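Local coordinates for protein cysteine desulfurase (Fervidobacterium islandicum, PDB 6A6E) that is a PLP-dependent cysteine desulfurase of the SufS type, which takes sulfur from L-cysteine, leaving alanine, and probably supplies it for iron-sulfur cluster assembly, at residues H134-P139 with V179-G184; L197-E200 with T206-V209. All coordinates share one frame; numbering follows the deposited sequence.

Contact 1. Residues H134-P139 with V179-G184; sequences HANLVP and VVSITG
N136 reaches across to S181, and the serine hydroxyl comes up beside the asparagine amide. S181 OG donates a hydrogen bond of 2.6 Å to N136 OD1. The donor lies in the carbonyl plane of the amide, on a lone pair, with a C=O...donor angle of 106°. At this angle the hydroxyl stands in front of both OD1 and ND2, with N136 ND2 3.0 Å from S181 OG. The N136 side chain leaves the backbone with CG anti to N (chi1 -160°), which carries the amide out toward the strand. S181 OG is likewise anti to its own N (chi1 -166°), turned to meet it. The amide has further partners that fix its rotation: W140 NE1 also donates to OD1, and ND2 donates to E132 OE2. E132 binds the backbone N of T183 as well, so one carboxylate joins the asparagine to the strand. The buried OD1 thus accepts two bonds, from S181 OG and W140 NE1, and ND2 has a carboxylate partner. A135 and T183, next to N136 and near S181 in the chain, touch PLP, so the contact joins two parts of the cofactor pocket. Strand 179-183 runs between strands 125-129 and 206-210 of the large sheet. The turn 134-137 leads into helix 138-147, with helix 103-116 beside it and V269 of the second subunit against H134 and L137.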
loop_
_atom_site.group_PDB
_atom_site.type_symbol
_atom_site.label_atom_id
_atom_site.label_comp_id
_atom_site.label_asym_id
_atom_site.label_seq_id
_atom_site.Cartn_x
_atom_site.Cartn_y
_atom_site.Cartn_z
ATOM N N HIS A 134 -8.215 0.938 17.164
ATOM C CA HIS A 134 -9.329 0.869 16.205
ATOM C C HIS A 134 -9.079 -0.151 15.087
ATOM O O HIS A 134 -10.005 -0.794 14.638
ATOM C CB HIS A 134 -9.635 2.255 15.603
ATOM C CG HIS A 134 -10.237 3.187 16.603
ATOM N ND1 HIS A 134 -10.240 4.563 16.454
ATOM C CD2 HIS A 134 -10.753 2.935 17.829
ATOM C CE1 HIS A 134 -10.785 5.110 17.529
ATOM N NE2 HIS A 134 -11.083 4.140 18.386
ATOM N N ALA A 135 -7.831 -0.289 14.665
ATOM C CA ALA A 135 -7.467 -1.262 13.590
ATOM C C ALA A 135 -7.776 -2.718 13.904
ATOM O O ALA A 135 -8.059 -3.530 12.996
ATOM C CB ALA A 135 -6.011 -1.134 13.298
ATOM N N ASN A 136 -7.709 -3.042 15.200
ATOM C CA ASN A 136 -8.073 -4.379 15.711
ATOM C C ASN A 136 -9.384 -4.360 16.513
ATOM O O ASN A 136 -9.611 -5.204 17.404
ATOM C CB ASN A 136 -6.926 -4.976 16.547
ATOM C CG ASN A 136 -7.046 -6.499 16.676
ATOM O OD1 ASN A 136 -7.584 -7.158 15.787
ATOM N ND2 ASN A 136 -6.509 -7.055 17.773
ATOM N N LEU A 137 -10.286 -3.439 16.164
ATOM C CA LEU A 137 -11.552 -3.305 16.855
ATOM C C LEU A 137 -12.647 -3.007 15.836
ATOM O O LEU A 137 -13.569 -3.808 15.670
ATOM C CB LEU A 137 -11.483 -2.308 18.022
ATOM C CG LEU A 137 -12.734 -2.205 18.917
ATOM C CD1 LEU A 137 -12.373 -1.798 20.323
ATOM C CD2 LEU A 137 -13.739 -1.231 18.368
ATOM N N VAL A 138 -12.509 -1.927 15.095
ATOM C CA VAL A 138 -13.549 -1.537 14.162
ATOM C C VAL A 138 -13.825 -2.568 13.090
ATOM O O VAL A 138 -14.993 -2.772 12.788
ATOM C CB VAL A 138 -13.263 -0.186 13.496
ATOM C CG1 VAL A 138 -14.435 0.241 12.616
ATOM C CG2 VAL A 138 -12.994 0.827 14.588
ATOM N N PRO A 139 -12.810 -3.257 12.535
ATOM C CA PRO A 139 -13.247 -4.231 11.541
ATOM C C PRO A 139 -14.179 -5.322 12.121
ATOM O O PRO A 139 -15.161 -5.692 11.498
ATOM C CB PRO A 139 -11.938 -4.862 11.033
ATOM C CG PRO A 139 -10.841 -3.941 11.409
ATOM C CD PRO A 139 -11.337 -3.177 12.624
ATOM N N VAL A 179 -12.240 -17.142 17.326
ATOM C CA VAL A 179 -11.063 -16.281 17.038
ATOM C C VAL A 179 -10.766 -15.429 18.271
ATOM O O VAL A 179 -11.689 -14.935 18.916
ATOM C CB VAL A 179 -11.340 -15.347 15.822
ATOM C CG1 VAL A 179 -10.211 -14.358 15.578
ATOM C CG2 VAL A 179 -11.522 -16.210 14.620
ATOM N N VAL A 180 -9.484 -15.293 18.594
ATOM C CA VAL A 180 -9.008 -14.365 19.606
ATOM C C VAL A 180 -8.033 -13.401 18.857
ATOM O O VAL A 180 -7.079 -13.865 18.216
ATOM C CB VAL A 180 -8.244 -15.087 20.738
ATOM C CG1 VAL A 180 -7.593 -14.132 21.733
ATOM C CG2 VAL A 180 -9.188 -15.969 21.546
ATOM N N SER A 181 -8.280 -12.100 18.914
ATOM C CA SER A 181 -7.375 -11.124 18.313
ATOM C C SER A 181 -6.979 -10.150 19.359
ATOM O O SER A 181 -7.807 -9.454 19.888
ATOM C CB SER A 181 -8.039 -10.397 17.147
ATOM O OG SER A 181 -7.095 -9.684 16.347
ATOM N N ILE A 182 -5.704 -10.059 19.643
ATOM C CA ILE A 182 -5.298 -9.209 20.697
ATOM C C ILE A 182 -4.015 -8.484 20.358
ATOM O O ILE A 182 -3.201 -9.024 19.608
ATOM C CB ILE A 182 -5.102 -10.066 22.016
ATOM C CG1 ILE A 182 -4.895 -9.118 23.208
ATOM C CG2 ILE A 182 -3.944 -11.036 21.879
ATOM C CD1 ILE A 182 -5.090 -9.769 24.557
ATOM N N THR A 183 -3.816 -7.309 20.966
ATOM C CA THR A 183 -2.611 -6.555 20.781
ATOM C C THR A 183 -1.435 -7.236 21.477
ATOM O O THR A 183 -1.568 -7.875 22.506
ATOM C CB THR A 183 -2.748 -5.102 21.297
ATOM O OG1 THR A 183 -1.554 -4.410 20.993
ATOM C CG2 THR A 183 -3.004 -5.017 22.836
ATOM N N GLY A 184 -0.286 -7.179 20.845
ATOM C CA GLY A 184 0.928 -7.652 21.440
ATOM C C GLY A 184 1.437 -6.626 22.447
ATOM O O GLY A 184 2.209 -6.971 23.370
#

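Contact 2. Residues L197-E200 with T206-V209; sequences LIRE and TLIV
This contact belongs to the beta-alpha-beta unit formed by strand 179-183, helix 195-201 and strand 206-210, and it packs the helix on the second, parallel strand of the unit. L207 points at the helix and meets two residues there. Its CD1 touches I198 CG2 at 4.1 Å, the two side chains crossing at about a right angle. Its CD2 lies 3.8 Å from R199 CB. R199 and L207 slide past each other in opposite directions. The arginine chain starts with CG anti to N (chi1 164°) and then bends at chi2 (70°) and chi3 (-64°), which folds its guanidinium back over the base of the leucine. L207 CB sits 3.6 Å above the guanidinium plane, offset toward the rim, with R199 NH1 its nearest atom at 3.7 Å. The terminal nitrogens make the polar bonds. R199 NH1 forms a salt bridge to D228 OD2 and a hydrogen bond to D226 O, while NH2 donates to F202 O and A205 O. D228 OD2 also accepts from L207 N, so arginine and strand share one carboxylate. A leucine in place of R199 would probably leave D228 without its charged mate and the carbonyls of F202 and A205 without this donor. Chemically, the contact combines an apolar face with a charged rim: the flat cation lies on aliphatic carbon while its N-H groups tie the connecting loop to D228.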
loop_
_atom_site.group_PDB
_atom_site.type_symbol
_atom_site.label_atom_id
_atom_site.label_comp_id
_atom_site.label_asym_id
_atom_site.label_seq_id
_atom_site.Cartn_x
_atom_site.Cartn_y
_atom_site.Cartn_z
ATOM N N LEU A 197 0.408 -17.075 27.531
ATOM C CA LEU A 197 -0.692 -17.383 28.460
ATOM C C LEU A 197 -2.008 -17.337 27.678
ATOM O O LEU A 197 -2.869 -18.209 27.828
ATOM C CB LEU A 197 -0.686 -16.401 29.605
ATOM C CG LEU A 197 -1.920 -16.467 30.510
ATOM C CD1 LEU A 197 -2.012 -17.794 31.273
ATOM C CD2 LEU A 197 -1.901 -15.258 31.434
ATOM N N ILE A 198 -2.154 -16.349 26.784
ATOM C CA ILE A 198 -3.362 -16.312 25.957
ATOM C C ILE A 198 -3.445 -17.501 25.034
ATOM O O ILE A 198 -4.512 -18.112 24.876
ATOM C CB ILE A 198 -3.506 -14.942 25.205
ATOM C CG1 ILE A 198 -3.670 -13.851 26.240
ATOM C CG2 ILE A 198 -4.700 -14.950 24.228
ATOM C CD1 ILE A 198 -3.383 -12.492 25.701
ATOM N N ARG A 199 -2.328 -17.884 24.437
ATOM C CA ARG A 199 -2.353 -18.995 23.494
ATOM C C ARG A 199 -2.821 -20.302 24.195
ATOM O O ARG A 199 -3.636 -21.053 23.629
ATOM C CB ARG A 199 -0.948 -19.171 22.953
ATOM C CG ARG A 199 -0.635 -20.484 22.240
ATOM C CD ARG A 199 -1.308 -20.656 20.900
ATOM N NE ARG A 199 -2.771 -20.732 20.894
ATOM C CZ ARG A 199 -3.511 -20.711 19.777
ATOM N NH1 ARG A 199 -2.941 -20.591 18.576
ATOM N NH2 ARG A 199 -4.836 -20.750 19.839
ATOM N N GLU A 200 -2.322 -20.556 25.409
ATOM C CA GLU A 200 -2.767 -21.788 26.187
ATOM C C GLU A 200 -4.137 -21.697 26.759
ATOM O O GLU A 200 -4.860 -22.713 26.788
ATOM C CB GLU A 200 -1.780 -22.188 27.285
ATOM C CG GLU A 200 -0.325 -22.259 26.849
ATOM C CD GLU A 200 -0.086 -23.153 25.635
ATOM O OE1 GLU A 200 -0.952 -24.018 25.353
ATOM O OE2 GLU A 200 0.971 -22.975 24.964
ATOM N N THR A 206 -8.387 -19.577 16.723
ATOM C CA THR A 206 -7.449 -18.926 15.772
ATOM C C THR A 206 -6.982 -17.701 16.490
ATOM O O THR A 206 -7.781 -16.781 16.781
ATOM C CB THR A 206 -8.137 -18.534 14.456
ATOM O OG1 THR A 206 -8.501 -19.720 13.778
ATOM C CG2 THR A 206 -7.199 -17.766 13.506
ATOM N N LEU A 207 -5.702 -17.685 16.800
ATOM C CA LEU A 207 -5.079 -16.566 17.499
ATOM C C LEU A 207 -4.290 -15.575 16.570
ATOM O O LEU A 207 -3.248 -15.915 15.954
ATOM C CB LEU A 207 -4.189 -17.081 18.629
ATOM C CG LEU A 207 -3.396 -16.046 19.438
ATOM C CD1 LEU A 207 -4.237 -15.015 20.171
ATOM C CD2 LEU A 207 -2.525 -16.799 20.422
ATOM N N ILE A 208 -4.766 -14.324 16.580
ATOM C CA ILE A 208 -4.159 -13.213 15.879
ATOM C C ILE A 208 -3.547 -12.232 16.876
ATOM O O ILE A 208 -4.191 -11.813 17.880
ATOM C CB ILE A 208 -5.237 -12.460 15.048
ATOM C CG1 ILE A 208 -5.937 -13.425 14.128
ATOM C CG2 ILE A 208 -4.593 -11.265 14.293
ATOM C CD1 ILE A 208 -7.270 -12.926 13.629
ATOM N N VAL A 209 -2.319 -11.805 16.584
ATOM C CA VAL A 209 -1.698 -10.769 17.354
ATOM C C VAL A 209 -1.438 -9.550 16.487
ATOM O O VAL A 209 -0.857 -9.666 15.416
ATOM C CB VAL A 209 -0.385 -11.290 17.996
ATOM C CG1 VAL A 209 0.416 -10.178 18.588
ATOM C CG2 VAL A 209 -0.711 -12.309 19.098
#

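From the N terminus, the chain first passes the turn at 134-139. Helix 138-147, strand 150-154 and helix 164-173 follow before strand 179-183 returns, and contact 1 closes this long loop. Contact 2 opens only afterwards and closes a short one, from helix 195-201 to strand 206-210. The two lie in series, neither nested nor crossed, with centres about 12 Å apart. They meet in the sheet, where strands 179-183 and 206-210 are parallel neighbours: V180 O lies 2.9 Å from I208 N, a probable hydrogen bond. I182 CD1 also packs on I198 CD1. Together they tie the PLP-side turn and the outer helix to adjacent strands.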